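Local structure of extrinsic protein in photosystem II (Chaetoceros gracilis, 4K7B) at residues A[18-23]-A[40-45]. The protein is an extrinsic subunit of diatom photosystem II that probably binds the lumenal face of the complex and supports its oxygen-evolving activity. Sequence-based numbering, arbitrary orientation.
Sequences DRIAAL and NAFILF. With SO4 (sulfate ion), chain C.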
ATOM      1  N   ASP A  18       1.142  -4.998  -4.879  1.00 10.96           N
ATOM      2  CA  ASP A  18       0.903  -6.101  -3.943  1.00 11.47           C
ATOM      3  C   ASP A  18       1.621  -5.861  -2.611  1.00 11.49           C
ATOM      4  O   ASP A  18       1.058  -6.165  -1.544  1.00 11.38           O
ATOM      5  CB  ASP A  18       1.296  -7.458  -4.528  1.00 10.26           C
ATOM      6  CG  ASP A  18       0.347  -7.928  -5.616  1.00 13.32           C
ATOM      7  OD1 ASP A  18      -0.714  -7.290  -5.836  1.00 15.44           O
ATOM      8  OD2 ASP A  18       0.671  -8.954  -6.254  1.00 15.89           O
ATOM      9  N   ARG A  19       2.839  -5.316  -2.662  1.00 10.31           N
ATOM     10  CA  ARG A  19       3.513  -4.956  -1.403  1.00 10.54           C
ATOM     11  C   ARG A  19       2.683  -3.960  -0.592  1.00 12.17           C
ATOM     12  O   ARG A  19       2.586  -4.053   0.644  1.00 12.05           O
ATOM     13  CB  ARG A  19       4.923  -4.414  -1.662  1.00 11.10           C
ATOM     14  CG  ARG A  19       5.911  -5.497  -2.068  1.00 12.00           C
ATOM     15  CD  ARG A  19       7.296  -4.969  -2.449  1.00 11.45           C
ATOM     16  NE  ARG A  19       7.881  -4.092  -1.426  1.00 18.50           N
ATOM     17  CZ  ARG A  19       9.075  -3.504  -1.532  1.00 19.77           C
ATOM     18  NH1 ARG A  19       9.824  -3.703  -2.612  1.00 20.31           N
ATOM     19  NH2 ARG A  19       9.531  -2.707  -0.561  1.00 16.98           N
ATOM     20  N   ILE A  20       2.070  -3.008  -1.285  1.00  9.76           N
ATOM     21  CA  ILE A  20       1.245  -2.019  -0.603  1.00 12.18           C
ATOM     22  C   ILE A  20      -0.053  -2.633  -0.051  1.00 10.91           C
ATOM     23  O   ILE A  20      -0.435  -2.366   1.087  1.00 12.03           O
ATOM     24  CB  ILE A  20       0.972  -0.811  -1.529  1.00 11.08           C
ATOM     25  CG1 ILE A  20       2.296  -0.094  -1.816  1.00 11.08           C
ATOM     26  CG2 ILE A  20      -0.069   0.112  -0.930  1.00 13.29           C
ATOM     27  CD1 ILE A  20       2.242   0.823  -3.029  1.00 13.50           C
ATOM     28  N   ALA A  21      -0.698  -3.488  -0.827  1.00 10.00           N
ATOM     29  CA  ALA A  21      -1.923  -4.124  -0.372  1.00 10.37           C
ATOM     30  C   ALA A  21      -1.666  -5.017   0.835  1.00 10.39           C
ATOM     31  O   ALA A  21      -2.528  -5.153   1.706  1.00 13.66           O
ATOM     32  CB  ALA A  21      -2.545  -4.935  -1.509  1.00 12.13           C
ATOM     33  N   ALA A  22      -0.480  -5.624   0.878  1.00 10.29           N
ATOM     34  CA  ALA A  22      -0.128  -6.536   1.962  1.00 11.83           C
ATOM     35  C   ALA A  22      -0.020  -5.822   3.305  1.00 13.43           C
ATOM     36  O   ALA A  22       0.048  -6.483   4.346  1.00 15.86           O
ATOM     37  CB  ALA A  22       1.178  -7.268   1.643  1.00 14.09           C
ATOM     38  N   LEU A  23       0.018  -4.491   3.280  1.00 11.23           N
ATOM     39  CA  LEU A  23       0.073  -3.714   4.520  1.00 13.52           C
ATOM     40  C   LEU A  23      -1.252  -3.659   5.285  1.00 13.67           C
ATOM     41  O   LEU A  23      -1.301  -3.046   6.343  1.00 14.59           O
ATOM     42  CB  LEU A  23       0.558  -2.282   4.253  1.00 11.58           C
ATOM     43  CG  LEU A  23       2.014  -2.190   3.807  1.00 11.11           C
ATOM     44  CD1 LEU A  23       2.340  -0.800   3.278  1.00 13.10           C
ATOM     45  CD2 LEU A  23       2.930  -2.566   4.954  1.00 14.51           C
ATOM     46  N   ASN A  40       9.865   2.205  -0.269  1.00 13.66           N
ATOM     47  CA  ASN A  40      10.300   1.965  -1.638  1.00 14.70           C
ATOM     48  C   ASN A  40       9.193   1.423  -2.534  1.00 12.40           C
ATOM     49  O   ASN A  40       9.182   1.697  -3.732  1.00 13.84           O
ATOM     50  CB  ASN A  40      11.534   1.065  -1.692  1.00 15.86           C
ATOM     51  CG  ASN A  40      12.775   1.763  -1.171  1.00 20.68           C
ATOM     52  OD1 ASN A  40      12.803   2.986  -1.055  1.00 22.33           O
ATOM     53  ND2 ASN A  40      13.801   0.994  -0.847  1.00 22.29           N
ATOM     54  N   ALA A  41       8.259   0.668  -1.958  1.00 12.53           N
ATOM     55  CA  ALA A  41       7.135   0.158  -2.737  1.00 11.99           C
ATOM     56  C   ALA A  41       6.268   1.327  -3.148  1.00 12.05           C
ATOM     57  O   ALA A  41       5.765   1.358  -4.284  1.00 10.94           O
ATOM     58  CB  ALA A  41       6.325  -0.857  -1.947  1.00 12.52           C
ATOM     59  N   PHE A  42       6.092   2.290  -2.247  1.00 10.43           N
ATOM     60  CA  PHE A  42       5.345   3.493  -2.672  1.00 11.21           C
ATOM     61  C   PHE A  42       6.058   4.256  -3.797  1.00  9.83           C
ATOM     62  O   PHE A  42       5.431   4.630  -4.816  1.00 10.60           O
ATOM     63  CB  PHE A  42       5.098   4.440  -1.492  1.00 11.24           C
ATOM     64  CG  PHE A  42       4.119   3.904  -0.499  1.00 10.91           C
ATOM     65  CD1 PHE A  42       2.755   4.050  -0.709  1.00 12.89           C
ATOM     66  CD2 PHE A  42       4.556   3.218   0.625  1.00 13.85           C
ATOM     67  CE1 PHE A  42       1.844   3.542   0.191  1.00 13.18           C
ATOM     68  CE2 PHE A  42       3.652   2.712   1.531  1.00 12.85           C
ATOM     69  CZ  PHE A  42       2.290   2.871   1.312  1.00 11.29           C
ATOM     70  N   ILE A  43       7.354   4.489  -3.615  1.00 11.21           N
ATOM     71  CA  ILE A  43       8.120   5.229  -4.621  1.00 11.24           C
ATOM     72  C   ILE A  43       8.049   4.550  -5.993  1.00 10.67           C
ATOM     73  O   ILE A  43       7.769   5.190  -7.017  1.00 12.24           O
ATOM     74  CB  ILE A  43       9.586   5.362  -4.210  1.00 12.86           C
ATOM     75  CG1 ILE A  43       9.698   6.170  -2.918  1.00 12.67           C
ATOM     76  CG2 ILE A  43      10.384   6.027  -5.316  1.00 14.61           C
ATOM     77  CD1 ILE A  43      11.101   6.137  -2.302  1.00 13.11           C
ATOM     78  N   LEU A  44       8.286   3.241  -5.996  1.00 11.64           N
ATOM     79  CA  LEU A  44       8.418   2.496  -7.239  1.00 10.68           C
ATOM     80  C   LEU A  44       7.066   2.176  -7.880  1.00 10.72           C
ATOM     81  O   LEU A  44       6.972   2.059  -9.105  1.00 11.94           O
ATOM     82  CB  LEU A  44       9.253   1.239  -7.009  1.00 10.49           C
ATOM     83  CG  LEU A  44      10.690   1.578  -6.612  1.00 14.32           C
ATOM     84  CD1 LEU A  44      11.445   0.330  -6.189  1.00 15.08           C
ATOM     85  CD2 LEU A  44      11.403   2.310  -7.730  1.00 17.66           C
ATOM     86  N   PHE A  45       6.013   2.061  -7.069  1.00 10.32           N
ATOM     87  CA  PHE A  45       4.671   2.032  -7.636  1.00 10.69           C
ATOM     88  C   PHE A  45       4.390   3.349  -8.323  1.00 10.67           C
ATOM     89  O   PHE A  45       3.947   3.395  -9.454  1.00 12.82           O
ATOM     90  CB  PHE A  45       3.574   1.789  -6.596  1.00 10.00           C
ATOM     91  CG  PHE A  45       2.191   1.748  -7.203  1.00  9.25           C
ATOM     92  CD1 PHE A  45       1.651   0.547  -7.649  1.00 10.18           C
ATOM     93  CD2 PHE A  45       1.451   2.919  -7.376  1.00 10.24           C
ATOM     94  CE1 PHE A  45       0.397   0.501  -8.233  1.00 11.04           C
ATOM     95  CE2 PHE A  45       0.202   2.887  -7.958  1.00 11.70           C
ATOM     96  CZ  PHE A  45      -0.338   1.672  -8.401  1.00 13.05           C
TER
HETATM   97  S   SO4 C 202      13.248  -2.746  -1.198  1.00 36.94           S
HETATM   98  O1  SO4 C 202      12.672  -3.429  -2.363  1.00 29.96           O
HETATM   99  O2  SO4 C 202      13.792  -3.730  -0.263  1.00 39.24           O
HETATM  100  O3  SO4 C 202      14.320  -1.863  -1.665  1.00 40.72           O
HETATM  101  O4  SO4 C 202      12.231  -1.954  -0.499  1.00 27.70           O
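I20 lies over one face of the F42 ring, with CG1 4.2 Å from the ring centroid and only 11° off its normal, a CH-pi contact. Beyond it, CD1 of I20 reaches F45 CB at 3.9 Å; the extended end of I20 (chi2 162°) carries this methyl in between F42 and F45. L23 meets F42 from the opposite direction, its CD1 4.1 Å from F42 CE2. Next to I20, the CB of A41 sits under one face of the R19 guanidinium, 3.6 Å from R19 NE. A bend at chi3 (52°) turns that group toward a sulfate, probably from the crystallisation liquor: R19 NH2 bonds sulfate O4 at the edge of the group at 2.8 Å, and NH1 bonds O1 as well. N40 ND2 holds the same ion through sulfate O3 at 3.0 Å. R19 NE also forms a salt bridge with E38, just before helix 39-49. Shortening R19 to an alanine would probably leave E38 without its salt-bridge partner and strip the flat guanidinium cover from A41 CB. Y86 of helix 76-89 touches I20, F42 and F45, fitting the segments into the helical bundle of this PsbQ-like protein. With no hydrogen bond directly between the segments, apolar packing joins helices 6-21 and 39-49 inside, while E38 and, in this crystal, the sulfate take up R19's polar end.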